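Local coordinates for protein putative succinylglutamate desuccinylase / aspartoacylase (Shewanella amazonensis, PDB 3FMC) that probably acts as a zinc-dependent hydrolase of the succinylglutamate desuccinylase/aspartoacylase family, though its substrate is not established, at residues Ala40-Gln48 and Gly90-Asn101; Thr173-Leu181 and Val342-Ala350. All blocks are in the same frame, centred on the assembly; numbering follows the deposited sequence.

Contact 1: Ala40-Gln48 and Gly90-Asn101. With SO4 (sulfate ion), chain K.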
loop_
_atom_site.group_PDB
_atom_site.type_symbol
_atom_site.label_atom_id
_atom_site.label_comp_id
_atom_site.label_asym_id
_atom_site.label_seq_id
_atom_site.Cartn_x
_atom_site.Cartn_y
_atom_site.Cartn_z
ATOM N N ALA C 40 -7.976 -15.111 17.980
ATOM C CA ALA C 40 -6.829 -14.221 17.899
ATOM C C ALA C 40 -6.582 -13.831 16.450
ATOM O O ALA C 40 -6.864 -14.625 15.530
ATOM C CB ALA C 40 -5.547 -14.923 18.402
ATOM N N ASN C 41 -5.965 -12.668 16.300
ATOM C CA ASN C 41 -5.303 -12.223 15.030
ATOM C C ASN C 41 -6.321 -11.878 13.933
ATOM O O ASN C 41 -6.080 -12.103 12.719
ATOM C CB ASN C 41 -4.288 -13.326 14.596
ATOM C CG ASN C 41 -3.101 -12.841 13.730
ATOM O OD1 ASN C 41 -2.330 -13.689 13.240
ATOM N ND2 ASN C 41 -2.909 -11.528 13.578
ATOM N N VAL C 42 -7.483 -11.371 14.362
ATOM C CA VAL C 42 -8.467 -10.835 13.424
ATOM C C VAL C 42 -7.811 -9.626 12.738
ATOM O O VAL C 42 -7.995 -9.396 11.520
ATOM C CB VAL C 42 -9.837 -10.524 14.110
ATOM C CG1 VAL C 42 -10.757 -9.651 13.200
ATOM C CG2 VAL C 42 -10.612 -11.844 14.417
ATOM N N HIS C 43 -7.055 -8.837 13.514
ATOM C CA HIS C 43 -6.189 -7.777 12.951
ATOM C C HIS C 43 -4.832 -8.421 12.659
ATOM O O HIS C 43 -4.135 -8.929 13.576
ATOM C CB HIS C 43 -6.038 -6.580 13.864
ATOM C CG HIS C 43 -7.257 -5.743 13.984
ATOM N ND1 HIS C 43 -7.716 -5.300 15.195
ATOM C CD2 HIS C 43 -8.127 -5.270 13.055
ATOM C CE1 HIS C 43 -8.788 -4.545 15.014
ATOM N NE2 HIS C 43 -9.077 -4.533 13.724
ATOM N N GLY C 44 -4.484 -8.479 11.371
ATOM C CA GLY C 44 -3.297 -9.225 10.884
ATOM C C GLY C 44 -1.949 -8.998 11.577
ATOM O O GLY C 44 -1.139 -9.909 11.701
ATOM N N ALA C 45 -1.657 -7.757 11.958
ATOM C CA ALA C 45 -0.389 -7.419 12.630
ATOM C C ALA C 45 -0.358 -7.851 14.088
ATOM O O ALA C 45 0.711 -7.877 14.679
ATOM C CB ALA C 45 -0.128 -5.923 12.587
ATOM N N GLU C 46 -1.514 -8.212 14.637
ATOM C CA GLU C 46 -1.662 -8.464 16.090
ATOM C C GLU C 46 -1.425 -9.922 16.405
ATOM O O GLU C 46 -2.286 -10.599 16.932
ATOM C CB GLU C 46 -3.036 -7.926 16.542
ATOM C CG GLU C 46 -3.183 -6.396 16.259
ATOM C CD GLU C 46 -4.466 -5.801 16.703
ATOM O OE1 GLU C 46 -5.288 -6.526 17.354
ATOM O OE2 GLU C 46 -4.667 -4.560 16.443
ATOM N N VAL C 47 -0.210 -10.363 16.100
ATOM C CA VAL C 47 0.135 -11.775 16.101
ATOM C C VAL C 47 0.379 -12.386 17.477
ATOM O O VAL C 47 0.340 -13.581 17.607
ATOM C CB VAL C 47 1.314 -12.073 15.120
ATOM C CG1 VAL C 47 0.880 -11.765 13.634
ATOM C CG2 VAL C 47 2.611 -11.322 15.485
ATOM N N GLN C 48 0.605 -11.573 18.514
ATOM C CA GLN C 48 0.891 -12.152 19.829
ATOM C C GLN C 48 -0.236 -13.043 20.354
ATOM O O GLN C 48 0.000 -13.984 21.127
ATOM C CB GLN C 48 1.243 -11.022 20.810
ATOM C CG GLN C 48 1.472 -11.495 22.287
ATOM C CD GLN C 48 2.771 -12.172 22.519
ATOM O OE1 GLN C 48 3.405 -12.718 21.609
ATOM N NE2 GLN C 48 3.178 -12.189 23.775
ATOM N N GLY C 90 -2.776 -5.255 8.051
ATOM C CA GLY C 90 -3.674 -6.279 8.498
ATOM C C GLY C 90 -4.912 -5.816 9.206
ATOM O O GLY C 90 -5.728 -6.648 9.585
ATOM N N ARG C 91 -5.064 -4.498 9.352
ATOM C CA ARG C 91 -6.160 -3.941 10.145
ATOM C C ARG C 91 -7.490 -3.769 9.432
ATOM O O ARG C 91 -8.566 -3.854 10.053
ATOM C CB ARG C 91 -5.705 -2.582 10.704
ATOM C CG ARG C 91 -6.641 -1.980 11.738
ATOM C CD ARG C 91 -5.994 -0.799 12.430
ATOM N NE ARG C 91 -6.940 -0.196 13.342
ATOM C CZ ARG C 91 -7.244 -0.716 14.533
ATOM N NH1 ARG C 91 -6.633 -1.821 14.982
ATOM N NH2 ARG C 91 -8.156 -0.108 15.286
ATOM N N PHE C 92 -7.405 -3.511 8.120
ATOM C CA PHE C 92 -8.561 -3.223 7.321
ATOM C C PHE C 92 -8.471 -3.844 5.927
ATOM O O PHE C 92 -7.389 -4.236 5.471
ATOM C CB PHE C 92 -8.804 -1.699 7.215
ATOM C CG PHE C 92 -7.591 -0.859 6.877
ATOM C CD1 PHE C 92 -7.078 -0.799 5.571
ATOM C CD2 PHE C 92 -6.981 -0.081 7.868
ATOM C CE1 PHE C 92 -5.977 0.048 5.274
ATOM C CE2 PHE C 92 -5.885 0.718 7.571
ATOM C CZ PHE C 92 -5.395 0.771 6.280
ATOM N N ASP C 93 -9.634 -3.942 5.291
ATOM C CA ASP C 93 -9.689 -4.394 3.912
ATOM C C ASP C 93 -8.825 -3.390 3.096
ATOM O O ASP C 93 -9.116 -2.209 3.067
ATOM C CB ASP C 93 -11.160 -4.442 3.446
ATOM C CG ASP C 93 -11.317 -5.036 2.083
ATOM O OD1 ASP C 93 -10.338 -4.987 1.334
ATOM O OD2 ASP C 93 -12.435 -5.534 1.780
ATOM N N PRO C 94 -7.749 -3.865 2.457
ATOM C CA PRO C 94 -6.873 -2.960 1.707
ATOM C C PRO C 94 -7.566 -2.326 0.498
ATOM O O PRO C 94 -7.085 -1.334 -0.040
ATOM C CB PRO C 94 -5.696 -3.848 1.264
ATOM C CG PRO C 94 -6.063 -5.205 1.567
ATOM C CD PRO C 94 -7.283 -5.257 2.419
ATOM N N ILE C 95 -8.660 -2.922 0.066
ATOM C CA ILE C 95 -9.437 -2.381 -1.055
ATOM C C ILE C 95 -10.297 -1.215 -0.632
ATOM O O ILE C 95 -10.285 -0.154 -1.274
ATOM C CB ILE C 95 -10.376 -3.451 -1.689
ATOM C CG1 ILE C 95 -9.594 -4.645 -2.224
ATOM C CG2 ILE C 95 -11.261 -2.759 -2.794
ATOM C CD1 ILE C 95 -10.472 -5.820 -2.760
ATOM N N THR C 96 -11.036 -1.396 0.464
ATOM C CA THR C 96 -12.033 -0.417 0.890
ATOM C C THR C 96 -11.740 0.406 2.123
ATOM O O THR C 96 -12.427 1.411 2.324
ATOM C CB THR C 96 -13.391 -1.091 1.120
ATOM O OG1 THR C 96 -13.319 -1.939 2.260
ATOM C CG2 THR C 96 -13.800 -1.886 -0.116
ATOM N N GLY C 97 -10.753 -0.020 2.918
ATOM C CA GLY C 97 -10.386 0.618 4.181
ATOM C C GLY C 97 -11.186 0.224 5.400
ATOM O O GLY C 97 -10.931 0.738 6.505
ATOM N N VAL C 98 -12.176 -0.648 5.232
ATOM C CA VAL C 98 -13.066 -1.034 6.305
ATOM C C VAL C 98 -12.350 -1.983 7.284
ATOM O O VAL C 98 -11.862 -3.045 6.912
ATOM C CB VAL C 98 -14.355 -1.666 5.822
ATOM C CG1 VAL C 98 -15.195 -2.131 7.035
ATOM C CG2 VAL C 98 -15.154 -0.668 4.888
ATOM N N ASN C 99 -12.328 -1.554 8.538
ATOM C CA ASN C 99 -11.704 -2.290 9.646
ATOM C C ASN C 99 -12.353 -3.653 9.787
ATOM O O ASN C 99 -13.576 -3.766 9.865
ATOM C CB ASN C 99 -11.869 -1.394 10.899
ATOM C CG ASN C 99 -11.221 -1.977 12.178
ATOM O OD1 ASN C 99 -11.023 -3.168 12.309
ATOM N ND2 ASN C 99 -10.919 -1.097 13.125
ATOM N N TRP C 100 -11.557 -4.710 9.814
ATOM C CA TRP C 100 -12.117 -6.069 9.916
ATOM C C TRP C 100 -12.950 -6.241 11.196
ATOM O O TRP C 100 -13.914 -7.050 11.199
ATOM C CB TRP C 100 -11.042 -7.085 9.946
ATOM C CG TRP C 100 -10.083 -7.106 8.762
ATOM C CD1 TRP C 100 -8.755 -6.883 8.815
ATOM C CD2 TRP C 100 -10.389 -7.394 7.395
ATOM N NE1 TRP C 100 -8.179 -7.062 7.581
ATOM C CE2 TRP C 100 -9.161 -7.371 6.684
ATOM C CE3 TRP C 100 -11.566 -7.674 6.702
ATOM C CZ2 TRP C 100 -9.085 -7.592 5.305
ATOM C CZ3 TRP C 100 -11.484 -7.883 5.317
ATOM C CH2 TRP C 100 -10.253 -7.852 4.649
ATOM N N ASN C 101 -12.592 -5.464 12.232
ATOM C CA ASN C 101 -13.305 -5.490 13.524
ATOM C C ASN C 101 -14.408 -4.447 13.620
ATOM O O ASN C 101 -14.824 -4.012 14.718
ATOM C CB ASN C 101 -12.279 -5.386 14.650
ATOM C CG ASN C 101 -12.854 -5.736 16.021
ATOM O OD1 ASN C 101 -13.584 -6.714 16.183
ATOM N ND2 ASN C 101 -12.462 -4.950 17.023
HETATM S S SO4 K . -10.132 -1.743 17.293
HETATM O O1 SO4 K . -10.817 -2.375 16.145
HETATM O O2 SO4 K . -10.322 -0.296 17.221
HETATM O O3 SO4 K . -8.666 -2.025 17.391
HETATM O O4 SO4 K . -10.738 -2.299 18.516
HETATM O O HOH W 1 -4.272 -3.673 13.801
#
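The turn His43-Gly44-Ala45-Glu46 matches the His-x-x-Glu zinc-binding motif of M14-type carboxypeptidases and aspartoacylases, and the loop Gly90-Asn101 holds its histidine at the ring edge and over one face. His43 NE2, in the plane of its ring, donates to Asn99 OD1 at 2.8 Å in a nearly straight bond (169° at the hydrogen). Asn99 OD1 also closes an Asx turn by accepting from Asn101 N on the other face of the amide, so the acceptor is itself fixed and helps set the rotation of the imidazole. Arg91 NH1 lies over one ring face, toward the rim, 3.5 Å from His43 CE1. With CG anti to the backbone N (chi1 -170°) and an extended chain, Arg91 reaches across the histidine to a long salt bridge with Glu46 OE2; water 1 links the same two groups. Glu46 OE1 accepts from Thr173 N, and only weakly from His43 ND1. Gly44 N donates to Gly90 O at 2.8 Å, and both residues are glycines where a beta carbon would collide with the opposite backbone. A sulfate, probably from the crystallisation liquor, takes Arg91 NH2 on O3 at 2.9 Å and Asn101 ND2 on O1 at 3.2 Å; Asn99 ND2 also donates to O1, and Arg102 adds a further bond. With His172 nearby, the arrangement is consistent with an empty M14 zinc site beside a pocket for a substrate carboxylate.

Contact 2: Thr173-Leu181 and Val342-Ala350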
loop_
_atom_site.group_PDB
_atom_site.type_symbol
_atom_site.label_atom_id
_atom_site.label_comp_id
_atom_site.label_asym_id
_atom_site.label_seq_id
_atom_site.Cartn_x
_atom_site.Cartn_y
_atom_site.Cartn_z
ATOM N N THR C 173 -3.965 -6.917 20.122
ATOM C CA THR C 173 -2.841 -6.130 20.618
ATOM C C THR C 173 -3.084 -4.684 20.182
ATOM O O THR C 173 -3.879 -4.415 19.280
ATOM C CB THR C 173 -1.447 -6.558 20.107
ATOM O OG1 THR C 173 -1.187 -6.050 18.788
ATOM C CG2 THR C 173 -1.219 -8.090 20.141
ATOM N N GLY C 174 -2.374 -3.770 20.843
ATOM C CA GLY C 174 -2.307 -2.384 20.426
ATOM C C GLY C 174 -1.103 -2.241 19.505
ATOM O O GLY C 174 -0.523 -3.235 19.080
ATOM N N PRO C 175 -0.778 -1.008 19.099
ATOM C CA PRO C 175 0.377 -0.748 18.226
ATOM C C PRO C 175 1.648 -0.814 19.078
ATOM O O PRO C 175 2.269 -1.859 19.100
ATOM C CB PRO C 175 0.070 0.629 17.629
ATOM C CG PRO C 175 -0.812 1.304 18.661
ATOM C CD PRO C 175 -1.636 0.199 19.283
ATOM N N LYS C 176 2.082 0.288 19.684
ATOM C CA LYS C 176 3.121 0.243 20.762
ATOM C C LYS C 176 2.224 0.419 21.971
ATOM O O LYS C 176 1.641 1.492 22.177
ATOM C CB LYS C 176 4.138 1.342 20.662
ATOM C CG LYS C 176 4.928 1.318 19.367
ATOM C CD LYS C 176 5.846 0.104 19.216
ATOM C CE LYS C 176 6.744 0.301 17.996
ATOM N NZ LYS C 176 7.622 1.520 18.174
ATOM N N SER C 177 2.044 -0.652 22.745
ATOM C CA SER C 177 0.998 -0.638 23.758
ATOM C C SER C 177 1.299 -1.453 25.014
ATOM O O SER C 177 2.020 -2.429 24.970
ATOM C CB SER C 177 -0.269 -1.206 23.117
ATOM O OG SER C 177 -1.404 -1.269 23.943
ATOM N N CYS C 178 0.663 -1.056 26.106
ATOM C CA CYS C 178 0.692 -1.864 27.315
ATOM C C CYS C 178 -0.481 -2.829 27.219
ATOM O O CYS C 178 -1.291 -2.772 26.291
ATOM C CB CYS C 178 0.606 -0.987 28.595
ATOM S SG CYS C 178 -0.903 -0.211 28.892
ATOM N N LYS C 179 -0.535 -3.784 28.147
ATOM C CA LYS C 179 -1.658 -4.729 28.209
ATOM C C LYS C 179 -2.862 -4.002 28.838
ATOM O O LYS C 179 -2.763 -3.336 29.876
ATOM C CB LYS C 179 -1.289 -5.962 29.065
ATOM C CG LYS C 179 -0.064 -6.645 28.595
ATOM C CD LYS C 179 0.211 -7.932 29.361
ATOM C CE LYS C 179 1.487 -8.545 28.907
ATOM N NZ LYS C 179 1.763 -9.794 29.646
ATOM N N HIS C 180 -3.993 -4.132 28.186
ATOM C CA HIS C 180 -5.230 -3.542 28.614
ATOM C C HIS C 180 -6.408 -4.430 28.246
ATOM O O HIS C 180 -6.299 -5.351 27.435
ATOM C CB HIS C 180 -5.400 -2.061 28.196
ATOM C CG HIS C 180 -5.362 -1.804 26.716
ATOM N ND1 HIS C 180 -4.200 -1.898 25.969
ATOM C CD2 HIS C 180 -6.316 -1.357 25.878
ATOM C CE1 HIS C 180 -4.467 -1.547 24.724
ATOM N NE2 HIS C 180 -5.746 -1.222 24.645
ATOM N N LEU C 181 -7.529 -4.139 28.849
ATOM C CA LEU C 181 -8.732 -4.947 28.708
ATOM C C LEU C 181 -9.967 -4.126 28.513
ATOM O O LEU C 181 -10.138 -3.078 29.171
ATOM C CB LEU C 181 -8.920 -5.751 29.984
ATOM C CG LEU C 181 -10.128 -6.664 30.234
ATOM C CD1 LEU C 181 -10.143 -7.922 29.316
ATOM C CD2 LEU C 181 -10.215 -7.119 31.744
ATOM N N VAL C 342 -3.262 7.974 31.987
ATOM C CA VAL C 342 -2.342 6.869 31.737
ATOM C C VAL C 342 -2.265 6.579 30.228
ATOM O O VAL C 342 -3.230 6.086 29.676
ATOM C CB VAL C 342 -2.799 5.552 32.422
ATOM C CG1 VAL C 342 -1.763 4.460 32.173
ATOM C CG2 VAL C 342 -2.915 5.737 33.945
ATOM N N PRO C 343 -1.146 6.915 29.594
ATOM C CA PRO C 343 -0.961 6.570 28.176
ATOM C C PRO C 343 -0.960 5.053 28.042
ATOM O O PRO C 343 -0.217 4.368 28.772
ATOM C CB PRO C 343 0.402 7.194 27.837
ATOM C CG PRO C 343 1.071 7.366 29.098
ATOM C CD PRO C 343 0.020 7.640 30.128
ATOM N N ILE C 344 -1.852 4.533 27.191
ATOM C CA ILE C 344 -1.977 3.077 26.963
ATOM C C ILE C 344 -1.165 2.630 25.760
ATOM O O ILE C 344 -0.509 1.574 25.748
ATOM C CB ILE C 344 -3.487 2.680 26.795
ATOM C CG1 ILE C 344 -4.281 2.989 28.077
ATOM C CG2 ILE C 344 -3.647 1.227 26.379
ATOM C CD1 ILE C 344 -3.678 2.359 29.366
ATOM N N LEU C 345 -1.190 3.461 24.725
ATOM C CA LEU C 345 -0.537 3.083 23.475
ATOM C C LEU C 345 -0.162 4.353 22.722
ATOM O O LEU C 345 -0.751 5.425 22.948
ATOM C CB LEU C 345 -1.493 2.191 22.638
ATOM C CG LEU C 345 -2.869 2.753 22.241
ATOM C CD1 LEU C 345 -2.752 3.611 20.937
ATOM C CD2 LEU C 345 -3.977 1.734 22.028
ATOM N N HIS C 346 0.802 4.204 21.830
ATOM C CA HIS C 346 1.218 5.275 20.955
ATOM C C HIS C 346 1.500 4.747 19.546
ATOM O O HIS C 346 1.702 3.546 19.305
ATOM C CB HIS C 346 2.396 6.100 21.547
ATOM C CG HIS C 346 3.737 5.416 21.553
ATOM N ND1 HIS C 346 4.421 5.067 20.398
ATOM C CD2 HIS C 346 4.565 5.107 22.583
ATOM C CE1 HIS C 346 5.589 4.546 20.724
ATOM N NE2 HIS C 346 5.720 4.586 22.041
ATOM N N PHE C 347 1.597 5.705 18.635
ATOM C CA PHE C 347 1.801 5.451 17.218
ATOM C C PHE C 347 3.082 4.689 17.028
ATOM O O PHE C 347 4.109 4.975 17.678
ATOM C CB PHE C 347 1.794 6.794 16.487
ATOM C CG PHE C 347 1.728 6.692 14.983
ATOM C CD1 PHE C 347 0.647 6.105 14.360
ATOM C CD2 PHE C 347 2.693 7.337 14.207
ATOM C CE1 PHE C 347 0.558 6.097 12.967
ATOM C CE2 PHE C 347 2.614 7.320 12.830
ATOM C CZ PHE C 347 1.551 6.691 12.221
ATOM N N ALA C 348 3.060 3.752 16.073
ATOM C CA ALA C 348 4.192 2.846 15.826
ATOM C C ALA C 348 5.311 3.378 14.964
ATOM O O ALA C 348 6.316 2.691 14.766
ATOM C CB ALA C 348 3.654 1.527 15.231
ATOM N N SER C 349 5.150 4.591 14.434
ATOM C CA SER C 349 6.122 5.214 13.562
ATOM C C SER C 349 6.563 6.557 14.205
ATOM O O SER C 349 5.855 7.118 15.046
ATOM C CB SER C 349 5.487 5.458 12.186
ATOM O OG SER C 349 6.208 6.426 11.472
ATOM N N ALA C 350 7.765 7.012 13.853
ATOM C CA ALA C 350 8.338 8.237 14.410
ATOM C C ALA C 350 8.012 9.478 13.579
ATOM O O ALA C 350 8.445 10.587 13.914
ATOM C CB ALA C 350 9.863 8.081 14.551
HETATM O O HOH W 2 6.869 4.187 17.861
HETATM O O HOH W 3 8.817 2.003 15.735
#
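Ile344 meets the ring of His180 face-on: its CG2 branch, anti to the backbone N, sits over the centre of the imidazole, 3.3 Å from the ring centroid, in a close CH-pi contact. The ring is kept in place by a bond from His180 ND1 to Cys178 O at 3.1 Å; this oxygen lies in the ring plane of His180, though ND1 approaches from above the carbonyl plane, and it also receives Ser177 OG. The other branch of Ile344 ends in CD1, which packs on Cys178 SG, while Ile344 O accepts Cys178 N at 2.9 Å.

Leu345 pairs with Ser177 as an antiparallel non-hydrogen-bonded pair, and the small Ser177 side chain packs CB to CB with Leu345 at 3.6 Å. Beyond it Leu345 CD1 touches Pro175 CG at 3.8 Å, a rigid apolar partner for a branched tip. His346 forms the hydrogen-bonded pair with Lys176: His346 N gives a 2.9 Å bond to Lys176 O, whereas the return bond is weak. Lys176 CB lies over one face of the His346 ring, which His346 ND1 steadies by donating to Phe347 O at 2.7 Å. The lysine chain then bends so that NZ reaches water 2 on Phe347 O and water 3 on Ala348 O. Ala348, small enough to lie beside Pro175, ends the contact.

Strand 341-346 thus lies between 176-184 and 357-363, antiparallel to both; Ile344 and Leu345 form a classic bulge opposite Lys360, and Tyr290 of strand 290-294 packs on Ile344, Leu345 and His180.

Overall arrangement
Contact 1 is a buried meeting of two loops, and contact 2 a partly buried strand pairing whose lysine side is exposed. The first works mainly through polar side chains gathered round a possible zinc site and a bound anion; the second rests on backbone bonds, apolar branches and CH-pi packing, joining strand 176-184 to strand 341-346. Their centres lie 16 Å apart, yet they meet directly: Glu46 OE1 probably accepts a hydrogen bond from Thr173 N, and Gln48 packs on Thr173. Segment 173-181 thus touches the first contact at Thr173 and pairs with 342-350 farther along. Both contacts also touch the fourth subunit.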